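Local coordinates for protein multicopper oxidase (Arthrobacter sp. FB24, PDB 3GDC) that probably oxidises phenol-like substrates and passes their electrons through copper centres to molecular oxygen, as laccase-type multicopper oxidases do, at residues Q135-L138 against A139-I142; T89-H93 against G94-A98; F268-K272 against T273-E277; G2-A6 against E7-I11; N60-P64 against G65-W69. One frame throughout, in Å; residues are numbered along the deposited sequence.

Interaction 1. Residues Q135-L138 against A139-I142. With CU (copper (II) ion), chain D.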
loop_
_atom_site.group_PDB
_atom_site.type_symbol
_atom_site.label_atom_id
_atom_site.label_comp_id
_atom_site.label_asym_id
_atom_site.label_seq_id
_atom_site.Cartn_x
_atom_site.Cartn_y
_atom_site.Cartn_z
ATOM N N GLN A 135 17.092 -17.830 -6.980
ATOM C CA GLN A 135 18.551 -17.792 -6.998
ATOM C C GLN A 135 19.064 -16.379 -6.675
ATOM O O GLN A 135 18.478 -15.373 -7.101
ATOM C CB GLN A 135 19.065 -18.254 -8.367
ATOM C CG GLN A 135 20.599 -18.340 -8.519
ATOM C CD GLN A 135 21.213 -19.516 -7.771
ATOM O OE1 GLN A 135 22.403 -19.502 -7.431
ATOM N NE2 GLN A 135 20.415 -20.536 -7.523
ATOM N N SER A 136 20.153 -16.309 -5.913
ATOM C CA SER A 136 20.824 -15.036 -5.640
ATOM C C SER A 136 21.849 -14.735 -6.735
ATOM O O SER A 136 22.489 -15.655 -7.250
ATOM C CB SER A 136 21.508 -15.058 -4.270
ATOM O OG SER A 136 20.572 -15.339 -3.241
ATOM N N PRO A 137 22.020 -13.446 -7.105
ATOM C CA PRO A 137 21.346 -12.238 -6.605
ATOM C C PRO A 137 19.882 -12.182 -7.015
ATOM O O PRO A 137 19.569 -12.338 -8.203
ATOM C CB PRO A 137 22.118 -11.100 -7.281
ATOM C CG PRO A 137 22.691 -11.699 -8.491
ATOM C CD PRO A 137 23.014 -13.119 -8.142
ATOM N N LEU A 138 19.013 -11.968 -6.030
ATOM C CA LEU A 138 17.562 -12.026 -6.205
ATOM C C LEU A 138 17.000 -11.107 -7.289
ATOM O O LEU A 138 16.138 -11.531 -8.056
ATOM C CB LEU A 138 16.847 -11.737 -4.876
ATOM C CG LEU A 138 16.309 -12.857 -3.971
ATOM C CD1 LEU A 138 14.933 -13.360 -4.451
ATOM C CD2 LEU A 138 17.296 -14.004 -3.822
ATOM N N ALA A 139 17.469 -9.856 -7.347
ATOM C CA ALA A 139 16.834 -8.871 -8.246
ATOM C C ALA A 139 16.870 -9.258 -9.732
ATOM O O ALA A 139 15.807 -9.328 -10.354
ATOM C CB ALA A 139 17.372 -7.436 -8.016
ATOM N N PRO A 140 18.069 -9.518 -10.304
ATOM C CA PRO A 140 18.114 -9.932 -11.708
ATOM C C PRO A 140 17.425 -11.263 -11.998
ATOM O O PRO A 140 16.884 -11.434 -13.075
ATOM C CB PRO A 140 19.611 -10.042 -12.012
ATOM C CG PRO A 140 20.282 -10.137 -10.699
ATOM C CD PRO A 140 19.425 -9.388 -9.734
ATOM N N HIS A 141 17.438 -12.193 -11.046
ATOM C CA HIS A 141 16.820 -13.502 -11.285
ATOM C C HIS A 141 15.300 -13.426 -11.424
ATOM O O HIS A 141 14.721 -14.187 -12.193
ATOM C CB HIS A 141 17.279 -14.535 -10.255
ATOM C CG HIS A 141 18.642 -15.081 -10.543
ATOM N ND1 HIS A 141 18.844 -16.204 -11.318
ATOM C CD2 HIS A 141 19.874 -14.631 -10.204
ATOM C CE1 HIS A 141 20.140 -16.438 -11.422
ATOM N NE2 HIS A 141 20.788 -15.494 -10.759
ATOM N N ILE A 142 14.669 -12.483 -10.734
ATOM C CA ILE A 142 13.239 -12.226 -10.951
ATOM C C ILE A 142 13.072 -11.258 -12.137
ATOM O O ILE A 142 12.295 -11.521 -13.064
ATOM C CB ILE A 142 12.534 -11.683 -9.681
ATOM C CG1 ILE A 142 12.625 -12.702 -8.529
ATOM C CG2 ILE A 142 11.051 -11.370 -9.961
ATOM C CD1 ILE A 142 12.148 -12.159 -7.178
HETATM CU CU CU D . 17.337 -17.711 -11.644
#
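The peptide amide of Ile142 reaches back to the carbonyl of Leu138, with Ile142 N to Leu138 O at 3.2 Å, and this i to i+4 bond closes the first turn of helix 138-143, for which Pro137, entered through a cis peptide bond, is the N-cap. The segment illustrates the metal-binding loop of a cupredoxin domain: His141 joins His88 and Cys133 around one copper, a ligand set consistent with the type 1 site of multicopper oxidases. His141 gives its ND1 to the metal at 2.2 Å. The loop holds the ring on one face and at one edge. Gln135 CB sits over the face, 3.7 Å from the His141 ring centroid and 15° off the normal, a CH-pi contact. The Gln135 chain runs alongside the imidazole, then bends at chi2 (73°) to carry the amide off to Ser110, which bonds to NE2. The side chains of Pro137 and Pro140 cross at about a right angle, Pro137 CG to Pro140 CG 3.6 Å, while Leu138 CD1 touches Ile142 CD1 at 4.1 Å. Leu138 N donates to OE1 of Glu277 of the second subunit, tying the start of the helix to the subunit interface. At the edge of the imidazole, in its plane, Pro137 O lies 3.1 Å from His141 CD2.

Interaction 2. Residues T89-H93 against G94-A98. With CU (copper (II) ion), chain E.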
loop_
_atom_site.group_PDB
_atom_site.type_symbol
_atom_site.label_atom_id
_atom_site.label_comp_id
_atom_site.label_asym_id
_atom_site.label_seq_id
_atom_site.Cartn_x
_atom_site.Cartn_y
_atom_site.Cartn_z
ATOM N N THR A 89 16.094 -21.614 -9.933
ATOM C CA THR A 89 15.150 -22.448 -9.204
ATOM C C THR A 89 13.722 -22.066 -9.628
ATOM O O THR A 89 13.519 -21.151 -10.454
ATOM C CB THR A 89 15.272 -22.268 -7.654
ATOM O OG1 THR A 89 14.750 -20.995 -7.279
ATOM C CG2 THR A 89 16.715 -22.390 -7.159
ATOM N N ILE A 90 12.739 -22.763 -9.072
ATOM C CA ILE A 90 11.377 -22.242 -9.047
ATOM C C ILE A 90 10.908 -22.234 -7.607
ATOM O O ILE A 90 10.834 -23.286 -6.945
ATOM C CB ILE A 90 10.352 -23.048 -9.887
ATOM C CG1 ILE A 90 10.860 -23.331 -11.307
ATOM C CG2 ILE A 90 8.993 -22.311 -9.906
ATOM C CD1 ILE A 90 9.901 -24.201 -12.154
ATOM N N HIS A 91 10.590 -21.035 -7.131
ATOM C CA HIS A 91 9.974 -20.859 -5.844
ATOM C C HIS A 91 8.491 -20.534 -6.027
ATOM O O HIS A 91 8.132 -19.529 -6.658
ATOM C CB HIS A 91 10.668 -19.735 -5.073
ATOM C CG HIS A 91 9.933 -19.341 -3.843
ATOM N ND1 HIS A 91 9.783 -20.190 -2.767
ATOM C CD2 HIS A 91 9.255 -18.213 -3.533
ATOM C CE1 HIS A 91 9.070 -19.589 -1.834
ATOM N NE2 HIS A 91 8.730 -18.391 -2.277
ATOM N N PHE A 92 7.628 -21.380 -5.484
ATOM C CA PHE A 92 6.192 -21.163 -5.589
ATOM C C PHE A 92 5.642 -20.413 -4.380
ATOM O O PHE A 92 6.092 -20.622 -3.251
ATOM C CB PHE A 92 5.453 -22.504 -5.722
ATOM C CG PHE A 92 5.471 -23.063 -7.103
ATOM C CD1 PHE A 92 4.393 -22.851 -7.967
ATOM C CD2 PHE A 92 6.562 -23.802 -7.553
ATOM C CE1 PHE A 92 4.403 -23.371 -9.259
ATOM C CE2 PHE A 92 6.578 -24.322 -8.856
ATOM C CZ PHE A 92 5.499 -24.099 -9.701
ATOM N N HIS A 93 4.662 -19.548 -4.623
ATOM C CA HIS A 93 3.844 -18.996 -3.556
ATOM C C HIS A 93 2.697 -19.975 -3.377
ATOM O O HIS A 93 1.869 -20.148 -4.264
ATOM C CB HIS A 93 3.329 -17.596 -3.913
ATOM C CG HIS A 93 4.348 -16.513 -3.742
ATOM N ND1 HIS A 93 4.129 -15.415 -2.937
ATOM C CD2 HIS A 93 5.591 -16.360 -4.258
ATOM C CE1 HIS A 93 5.185 -14.623 -2.980
ATOM N NE2 HIS A 93 6.091 -15.177 -3.769
ATOM N N GLY A 94 2.689 -20.666 -2.249
ATOM C CA GLY A 94 1.706 -21.711 -1.998
ATOM C C GLY A 94 2.250 -22.545 -0.856
ATOM O O GLY A 94 3.382 -22.334 -0.435
ATOM N N VAL A 95 1.442 -23.469 -0.349
ATOM C CA VAL A 95 1.863 -24.312 0.775
ATOM C C VAL A 95 2.583 -25.551 0.243
ATOM O O VAL A 95 2.072 -26.246 -0.642
ATOM C CB VAL A 95 0.678 -24.653 1.730
ATOM C CG1 VAL A 95 1.095 -25.688 2.778
ATOM C CG2 VAL A 95 0.175 -23.395 2.416
ATOM N N HIS A 96 3.793 -25.778 0.751
ATOM C CA HIS A 96 4.655 -26.878 0.306
ATOM C C HIS A 96 5.700 -27.168 1.377
ATOM O O HIS A 96 5.906 -26.370 2.297
ATOM C CB HIS A 96 5.346 -26.562 -1.040
ATOM C CG HIS A 96 6.045 -25.237 -1.065
ATOM N ND1 HIS A 96 5.596 -24.173 -1.819
ATOM C CD2 HIS A 96 7.159 -24.803 -0.428
ATOM C CE1 HIS A 96 6.395 -23.138 -1.636
ATOM N NE2 HIS A 96 7.349 -23.491 -0.793
ATOM N N ARG A 97 6.354 -28.323 1.252
ATOM C CA ARG A 97 7.428 -28.694 2.158
ATOM C C ARG A 97 8.682 -27.867 1.884
ATOM O O ARG A 97 8.865 -27.345 0.779
ATOM C CB ARG A 97 7.718 -30.194 2.022
ATOM C CG ARG A 97 6.543 -31.039 2.486
ATOM C CD ARG A 97 6.757 -32.520 2.213
ATOM N NE ARG A 97 6.522 -32.845 0.808
ATOM C CZ ARG A 97 7.476 -33.154 -0.064
ATOM N NH1 ARG A 97 8.743 -33.201 0.323
ATOM N NH2 ARG A 97 7.151 -33.433 -1.320
ATOM N N ALA A 98 9.558 -27.767 2.880
ATOM C CA ALA A 98 10.781 -26.961 2.773
ATOM C C ALA A 98 11.733 -27.377 1.639
ATOM O O ALA A 98 12.340 -26.526 0.983
ATOM C CB ALA A 98 11.517 -26.922 4.132
HETATM CU CU CU E . 7.815 -14.159 -4.118
#
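Gly94 follows directly on the copper-binding His-X-His motif, His91-Phe92-His93, of this cupredoxin domain, and Gly94 N comes within 3.5 Å of Phe92 O without bonding to it. At Gly94 the backbone is almost fully extended, with phi at 163°, and carries the chain out of the metal site; His93 O is buried here with no partner in the model. Val95 follows, held by a backbone bond to Thr124 and packed on Pro261 of the second subunit. His96 then turns its ring back on the motif. The edge of the ring faces the Phe92 carbonyl: His96 CE1 is 3.0 Å from Phe92 O, which lies in the imidazole plane. Asp101 fixes the rotation of that ring through a bond to NE2, and its carbonyl takes ND1 of His91, so one residue positions two histidines. His91 NE2 binds another copper, shared with His222 of the second subunit. His93 shares its copper with His132 and with His271 of the second subunit, and binds it through NE2 at 2.0 Å.

Interaction 3. Residues F268-K272 against T273-E277. With CU (copper (II) ion), chain G; CU (copper (II) ion), chain J.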
loop_
_atom_site.group_PDB
_atom_site.type_symbol
_atom_site.label_atom_id
_atom_site.label_comp_id
_atom_site.label_asym_id
_atom_site.label_seq_id
_atom_site.Cartn_x
_atom_site.Cartn_y
_atom_site.Cartn_z
ATOM N N PHE A 268 -7.136 1.332 -19.269
ATOM C CA PHE A 268 -6.679 0.796 -17.990
ATOM C C PHE A 268 -5.169 0.955 -17.920
ATOM O O PHE A 268 -4.470 0.822 -18.938
ATOM C CB PHE A 268 -7.158 -0.646 -17.740
ATOM C CG PHE A 268 -6.484 -1.688 -18.585
ATOM C CD1 PHE A 268 -5.530 -2.548 -18.026
ATOM C CD2 PHE A 268 -6.823 -1.842 -19.925
ATOM C CE1 PHE A 268 -4.896 -3.522 -18.819
ATOM C CE2 PHE A 268 -6.209 -2.806 -20.713
ATOM C CZ PHE A 268 -5.242 -3.654 -20.156
ATOM N N HIS A 269 -4.666 1.291 -16.732
ATOM C CA HIS A 269 -3.242 1.587 -16.581
ATOM C C HIS A 269 -2.856 1.694 -15.117
ATOM O O HIS A 269 -3.719 1.758 -14.239
ATOM C CB HIS A 269 -2.893 2.908 -17.291
ATOM C CG HIS A 269 -3.723 4.066 -16.841
ATOM N ND1 HIS A 269 -3.377 4.862 -15.772
ATOM C CD2 HIS A 269 -4.892 4.560 -17.316
ATOM C CE1 HIS A 269 -4.295 5.799 -15.611
ATOM N NE2 HIS A 269 -5.227 5.631 -16.532
ATOM N N ALA A 270 -1.558 1.733 -14.849
ATOM C CA ALA A 270 -1.089 2.078 -13.511
ATOM C C ALA A 270 -1.537 3.502 -13.196
ATOM O O ALA A 270 -1.472 4.375 -14.062
ATOM C CB ALA A 270 0.418 1.996 -13.449
ATOM N N HIS A 271 -1.996 3.743 -11.974
ATOM C CA HIS A 271 -2.281 5.117 -11.572
ATOM C C HIS A 271 -1.006 5.810 -11.068
ATOM O O HIS A 271 -1.049 6.912 -10.520
ATOM C CB HIS A 271 -3.437 5.207 -10.570
ATOM C CG HIS A 271 -4.222 6.478 -10.689
ATOM N ND1 HIS A 271 -3.645 7.719 -10.517
ATOM C CD2 HIS A 271 -5.522 6.707 -10.991
ATOM C CE1 HIS A 271 -4.558 8.657 -10.698
ATOM N NE2 HIS A 271 -5.707 8.070 -10.985
ATOM N N LYS A 272 0.127 5.136 -11.255
ATOM C CA LYS A 272 1.439 5.757 -11.140
ATOM C C LYS A 272 1.825 6.185 -12.553
ATOM O O LYS A 272 2.202 5.360 -13.388
ATOM C CB LYS A 272 2.459 4.773 -10.555
ATOM C CG LYS A 272 3.845 5.387 -10.349
ATOM C CD LYS A 272 4.017 5.848 -8.927
ATOM C CE LYS A 272 4.903 7.082 -8.834
ATOM N NZ LYS A 272 6.152 7.009 -9.633
ATOM N N THR A 273 1.721 7.485 -12.811
ATOM C CA THR A 273 1.817 8.049 -14.163
ATOM C C THR A 273 3.123 7.720 -14.903
ATOM O O THR A 273 3.100 7.445 -16.097
ATOM C CB THR A 273 1.542 9.582 -14.157
ATOM O OG1 THR A 273 2.690 10.285 -13.661
ATOM C CG2 THR A 273 0.345 9.889 -13.280
ATOM N N GLU A 274 4.242 7.728 -14.180
ATOM C CA GLU A 274 5.546 7.311 -14.691
ATOM C C GLU A 274 5.489 5.937 -15.384
ATOM O O GLU A 274 6.078 5.742 -16.456
ATOM C CB GLU A 274 6.534 7.260 -13.524
ATOM C CG GLU A 274 7.955 6.828 -13.862
ATOM C CD GLU A 274 8.811 6.550 -12.623
ATOM O OE1 GLU A 274 10.011 6.230 -12.802
ATOM O OE2 GLU A 274 8.306 6.658 -11.476
ATOM N N PHE A 275 4.788 4.987 -14.757
ATOM C CA PHE A 275 4.736 3.619 -15.273
ATOM C C PHE A 275 3.853 3.545 -16.504
ATOM O O PHE A 275 4.165 2.834 -17.461
ATOM C CB PHE A 275 4.177 2.635 -14.234
ATOM C CG PHE A 275 4.948 2.577 -12.936
ATOM C CD1 PHE A 275 6.199 3.166 -12.801
ATOM C CD2 PHE A 275 4.418 1.874 -11.849
ATOM C CE1 PHE A 275 6.892 3.101 -11.595
ATOM C CE2 PHE A 275 5.099 1.808 -10.637
ATOM C CZ PHE A 275 6.335 2.421 -10.507
ATOM N N ALA A 276 2.723 4.243 -16.434
ATOM C CA ALA A 276 1.762 4.306 -17.534
ATOM C C ALA A 276 2.414 4.807 -18.818
ATOM O O ALA A 276 2.248 4.205 -19.887
ATOM C CB ALA A 276 0.568 5.181 -17.150
ATOM N N GLU A 277 3.180 5.889 -18.695
ATOM C CA GLU A 277 3.785 6.549 -19.845
ATOM C C GLU A 277 4.982 5.781 -20.401
ATOM O O GLU A 277 5.477 6.081 -21.494
ATOM C CB GLU A 277 4.129 8.010 -19.503
ATOM C CG GLU A 277 2.870 8.846 -19.242
ATOM C CD GLU A 277 3.055 10.334 -19.513
ATOM O OE1 GLU A 277 2.113 10.950 -20.070
ATOM O OE2 GLU A 277 4.131 10.878 -19.166
HETATM CU CU CU G . -6.309 7.131 -17.038
HETATM CU CU CU J . -7.388 9.051 -11.879
HETATM O O HOH W 1 1.136 9.035 -10.181
HETATM O O HOH W 2 4.757 9.254 -11.703
#
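Lys272 lays its aliphatic chain over the Phe275 ring: Lys272 CG stands 3.7 Å from the Phe275 ring centroid and only 6° off the normal, a CH-pi contact over the centre of the face. With CG anti to the backbone N (chi1 -177°) the chain crosses the face obliquely, and later bends bring NZ round to the carboxylate of Glu274, a salt bridge of 2.9 Å from Lys272 NZ to Glu274 OE2. The same lysine is the N-cap residue of helix 273-276, and its O accepts two amides, Phe275 N at 2.9 Å from above the carbonyl plane and Ala276 N at 3.3 Å within it. Water takes up the other leading amides of the helix, one molecule accepting from Thr273 N and another from Glu274 N. Upstream lies a second His-X-His motif. His269 holds one copper through NE2 at 1.9 Å, while its ND1 donates to Ala270 O at 2.6 Å, and these two grips fix the ring's rotation. His271 NE2 binds another copper, completed by His93 and His132 of the third subunit, an arrangement consistent with a trinuclear cluster built between subunits. The turn thus leads from the end of strand 264-269, where the His269 backbone is hydrogen-bonded to that of His222 in strand 218-223, into helix 273-276, whose Phe275 stacks on Tyr183 of strand 182-185 and touches Asn219.

Interaction 4. Residues G2-A6 against E7-I11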
loop_
_atom_site.group_PDB
_atom_site.type_symbol
_atom_site.label_atom_id
_atom_site.label_comp_id
_atom_site.label_asym_id
_atom_site.label_seq_id
_atom_site.Cartn_x
_atom_site.Cartn_y
_atom_site.Cartn_z
ATOM N N GLY A 2 4.100 2.147 -33.090
ATOM C CA GLY A 2 3.246 1.357 -32.202
ATOM C C GLY A 2 4.042 0.381 -31.347
ATOM O O GLY A 2 5.278 0.365 -31.403
ATOM N N SER A 3 3.336 -0.415 -30.540
ATOM C CA SER A 3 3.969 -1.505 -29.783
ATOM C C SER A 3 4.572 -2.529 -30.741
ATOM O O SER A 3 4.149 -2.630 -31.899
ATOM C CB SER A 3 2.950 -2.193 -28.870
ATOM O OG SER A 3 1.909 -2.804 -29.623
ATOM N N VAL A 4 5.556 -3.290 -30.261
ATOM C CA VAL A 4 6.197 -4.307 -31.093
ATOM C C VAL A 4 5.222 -5.460 -31.301
ATOM O O VAL A 4 4.654 -5.971 -30.336
ATOM C CB VAL A 4 7.522 -4.829 -30.467
ATOM C CG1 VAL A 4 8.222 -5.799 -31.411
ATOM C CG2 VAL A 4 8.454 -3.675 -30.155
ATOM N N LEU A 5 5.018 -5.862 -32.558
ATOM C CA LEU A 5 4.110 -6.966 -32.845
ATOM C C LEU A 5 4.605 -8.260 -32.222
ATOM O O LEU A 5 5.803 -8.532 -32.204
ATOM C CB LEU A 5 3.906 -7.158 -34.352
ATOM C CG LEU A 5 3.158 -6.039 -35.082
ATOM C CD1 LEU A 5 2.926 -6.465 -36.528
ATOM C CD2 LEU A 5 1.838 -5.716 -34.416
ATOM N N ALA A 6 3.658 -9.046 -31.718
ATOM C CA ALA A 6 3.937 -10.292 -31.009
ATOM C C ALA A 6 4.916 -11.210 -31.741
ATOM O O ALA A 6 5.869 -11.701 -31.135
ATOM C CB ALA A 6 2.623 -11.031 -30.697
ATOM N N GLU A 7 4.689 -11.426 -33.039
ATOM C CA GLU A 7 5.560 -12.283 -33.842
ATOM C C GLU A 7 7.010 -11.813 -33.801
ATOM O O GLU A 7 7.921 -12.626 -33.681
ATOM C CB GLU A 7 5.073 -12.353 -35.294
ATOM C CG GLU A 7 5.854 -13.340 -36.158
ATOM C CD GLU A 7 5.124 -13.724 -37.438
ATOM O OE1 GLU A 7 3.875 -13.869 -37.397
ATOM O OE2 GLU A 7 5.802 -13.900 -38.478
ATOM N N ARG A 8 7.203 -10.500 -33.893
ATOM C CA ARG A 8 8.528 -9.885 -33.873
ATOM C C ARG A 8 9.109 -9.846 -32.459
ATOM O O ARG A 8 10.304 -10.079 -32.259
ATOM C CB ARG A 8 8.438 -8.471 -34.452
ATOM C CG ARG A 8 9.718 -7.660 -34.393
ATOM C CD ARG A 8 9.555 -6.376 -35.194
ATOM N NE ARG A 8 10.479 -5.342 -34.746
ATOM C CZ ARG A 8 10.374 -4.052 -35.058
ATOM N NH1 ARG A 8 9.370 -3.620 -35.824
ATOM N NH2 ARG A 8 11.268 -3.195 -34.598
ATOM N N ALA A 9 8.254 -9.554 -31.482
ATOM C CA ALA A 9 8.699 -9.411 -30.096
ATOM C C ALA A 9 9.143 -10.734 -29.462
ATOM O O ALA A 9 10.091 -10.762 -28.666
ATOM C CB ALA A 9 7.603 -8.777 -29.270
ATOM N N GLY A 10 8.453 -11.818 -29.811
ATOM C CA GLY A 10 8.709 -13.122 -29.207
ATOM C C GLY A 10 7.803 -13.405 -28.020
ATOM O O GLY A 10 7.954 -14.437 -27.364
ATOM N N ILE A 11 6.883 -12.477 -27.736
ATOM C CA ILE A 11 5.851 -12.621 -26.688
ATOM C C ILE A 11 4.503 -12.172 -27.270
ATOM O O ILE A 11 4.449 -11.148 -27.966
ATOM C CB ILE A 11 6.155 -11.718 -25.445
ATOM C CG1 ILE A 11 7.519 -12.028 -24.824
ATOM C CG2 ILE A 11 5.055 -11.838 -24.382
ATOM C CD1 ILE A 11 7.999 -10.962 -23.827
#
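Leu5 and Ala6 supply the carbonyls that hold helix 6-9, a single short turn near the N-terminus with Leu5 as its N-cap. Leu5 O accepts Ala9 N at 2.8 Å, and Ala6 O accepts Gly10 N at 2.9 Å, tilted 21° from the carbonyl plane. Gly10 ends the helix with a positive phi of 94°, and just beyond it Ile11 O lies 3.2 Å from Ala6 CA, a CA-H...O contact. The apolar part of the contact is carried by Val4 CG1. Set anti to the backbone N (chi1 -175°), Val4 CG1 reaches Ala9 CB at 3.7 Å and Arg8 CG at 3.8 Å, so the extended arginine runs past the valine methyl on its way out. The guanidinium is answered by Glu47, which forms a salt bridge with NH2, and the Ala9 backbone also bonds to that residue. Ser3 OG is paired with Asp194. The turn has two i to i+4 bonds of its own; a salt bridge and hydrogen bonds join it to Glu47 of strand 33-49 and to Asp194 at the end of helix 191-194, while Val4 on Pro50 and Ala9 on Leu188 give the apolar attachment, so charge, hydrogen bonding and apolar contact all tie it to the protein body.

Interaction 5. Residues N60-P64 against G65-W69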
loop_
_atom_site.group_PDB
_atom_site.type_symbol
_atom_site.label_atom_id
_atom_site.label_comp_id
_atom_site.label_asym_id
_atom_site.label_seq_id
_atom_site.Cartn_x
_atom_site.Cartn_y
_atom_site.Cartn_z
ATOM N N ASN A 60 9.986 -21.423 -20.359
ATOM C CA ASN A 60 9.334 -21.837 -21.613
ATOM C C ASN A 60 9.309 -20.746 -22.690
ATOM O O ASN A 60 8.392 -20.701 -23.526
ATOM C CB ASN A 60 7.912 -22.371 -21.352
ATOM C CG ASN A 60 7.908 -23.753 -20.712
ATOM O OD1 ASN A 60 8.962 -24.340 -20.459
ATOM N ND2 ASN A 60 6.718 -24.273 -20.440
ATOM N N GLY A 61 10.315 -19.873 -22.663
ATOM C CA GLY A 61 10.526 -18.889 -23.733
ATOM C C GLY A 61 9.488 -17.789 -23.819
ATOM O O GLY A 61 9.287 -17.202 -24.888
ATOM N N ARG A 62 8.819 -17.514 -22.703
ATOM C CA ARG A 62 7.851 -16.415 -22.636
ATOM C C ARG A 62 7.984 -15.689 -21.304
ATOM O O ARG A 62 8.338 -16.297 -20.280
ATOM C CB ARG A 62 6.416 -16.938 -22.804
ATOM C CG ARG A 62 6.051 -18.047 -21.828
ATOM C CD ARG A 62 4.781 -17.668 -21.057
ATOM N NE ARG A 62 3.622 -18.203 -21.695
ATOM C CZ ARG A 62 2.370 -18.108 -21.266
ATOM N NH1 ARG A 62 2.029 -17.451 -20.153
ATOM N NH2 ARG A 62 1.446 -18.673 -22.004
ATOM N N ILE A 63 7.711 -14.384 -21.335
ATOM C CA ILE A 63 7.653 -13.546 -20.145
ATOM C C ILE A 63 6.313 -12.816 -20.174
ATOM O O ILE A 63 6.051 -12.096 -21.132
ATOM C CB ILE A 63 8.792 -12.478 -20.136
ATOM C CG1 ILE A 63 10.171 -13.139 -20.175
ATOM C CG2 ILE A 63 8.665 -11.608 -18.908
ATOM C CD1 ILE A 63 11.322 -12.148 -20.314
ATOM N N PRO A 64 5.441 -13.019 -19.156
ATOM C CA PRO A 64 5.594 -13.927 -18.012
ATOM C C PRO A 64 5.626 -15.384 -18.474
ATOM O O PRO A 64 5.205 -15.684 -19.604
ATOM C CB PRO A 64 4.315 -13.683 -17.188
ATOM C CG PRO A 64 3.304 -13.176 -18.220
ATOM C CD PRO A 64 4.150 -12.309 -19.111
ATOM N N GLY A 65 6.080 -16.266 -17.583
ATOM C CA GLY A 65 6.074 -17.710 -17.805
ATOM C C GLY A 65 4.659 -18.269 -17.865
ATOM O O GLY A 65 3.680 -17.524 -17.781
ATOM N N PRO A 66 4.534 -19.589 -18.073
ATOM C CA PRO A 66 3.220 -20.229 -18.126
ATOM C C PRO A 66 2.339 -19.853 -16.937
ATOM O O PRO A 66 2.820 -19.786 -15.795
ATOM C CB PRO A 66 3.557 -21.724 -18.073
ATOM C CG PRO A 66 4.920 -21.812 -18.671
ATOM C CD PRO A 66 5.636 -20.542 -18.313
ATOM N N THR A 67 1.061 -19.605 -17.196
ATOM C CA THR A 67 0.118 -19.434 -16.109
ATOM C C THR A 67 -0.405 -20.825 -15.751
ATOM O O THR A 67 -1.176 -21.414 -16.509
ATOM C CB THR A 67 -1.040 -18.505 -16.502
ATOM O OG1 THR A 67 -0.494 -17.235 -16.906
ATOM C CG2 THR A 67 -1.972 -18.303 -15.320
ATOM N N LEU A 68 0.050 -21.355 -14.622
ATOM C CA LEU A 68 -0.360 -22.697 -14.199
ATOM C C LEU A 68 -1.728 -22.634 -13.539
ATOM O O LEU A 68 -1.996 -21.739 -12.727
ATOM C CB LEU A 68 0.688 -23.316 -13.257
ATOM C CG LEU A 68 2.158 -23.266 -13.697
ATOM C CD1 LEU A 68 3.016 -23.935 -12.640
ATOM C CD2 LEU A 68 2.427 -23.890 -15.069
ATOM N N TRP A 69 -2.603 -23.571 -13.899
ATOM C CA TRP A 69 -3.959 -23.619 -13.357
ATOM C C TRP A 69 -4.207 -24.996 -12.738
ATOM O O TRP A 69 -3.922 -26.015 -13.358
ATOM C CB TRP A 69 -4.978 -23.354 -14.472
ATOM C CG TRP A 69 -6.402 -23.262 -13.991
ATOM C CD1 TRP A 69 -7.094 -22.119 -13.690
ATOM C CD2 TRP A 69 -7.295 -24.352 -13.723
ATOM N NE1 TRP A 69 -8.371 -22.431 -13.270
ATOM C CE2 TRP A 69 -8.516 -23.796 -13.276
ATOM C CE3 TRP A 69 -7.186 -25.749 -13.833
ATOM C CZ2 TRP A 69 -9.622 -24.587 -12.932
ATOM C CZ3 TRP A 69 -8.284 -26.534 -13.485
ATOM C CH2 TRP A 69 -9.485 -25.951 -13.040
HETATM O O HOH W 3 -1.024 -17.220 -19.489
#
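The guanidinium of Arg62 has Pro66 CA over one face, 3.5 Å above the plane and offset toward the rim, and a water in plane at its edge. Arg62 NH1 donates to Gly65 O at 2.9 Å, a bent bond of 133°, with the oxygen tilted 31° from the guanidinium plane. The edge water accepts from Arg62 NH1 at 3.1 Å and from Thr67 OG1 at 2.6 Å, bridging loop and strand. NH2 forms a salt bridge with Asp19, so the flat group is gripped from several directions. The Asn60 side chain crosses that of Pro66 at about a right angle, Asn60 ND2 to Pro66 CG 3.5 Å, while its OD1 accepts from Val40 N. The chain enters Pro64 through a cis peptide bond, and the turn links strand 52-59 to strand 67-71. That strand runs parallel to both 20-27 and 147-153, with Thr67 bonded to Asp21 and Leu68 to Gly149, while Arg62 and Pro64 rest on Ile16 of helix 13-18.

Three of the contacts carry copper ligands: the histidine of interaction 1 uses ND1 on a copper held within one chain, while those of interactions 2 and 3 use NE2 on coppers shared between subunits. Interactions 1 and 2 belong to the same cupredoxin domain and pack against each other at Gln135 N and Thr89 OG1; interaction 1 is partly buried, interaction 2 wholly so. Interaction 3, about 31 Å from interaction 2 between centres, lies across the chain's centre, yet His271 and His93 meet at one copper between neighbouring subunits. Interactions 4 and 5 bind no metal: the first is a partly exposed helical turn, the second a buried, arginine-centred turn. They abut at Ile11 CG2 and Ile63 O, while Leu68 CD1 meets Phe92 CE1 of interaction 2.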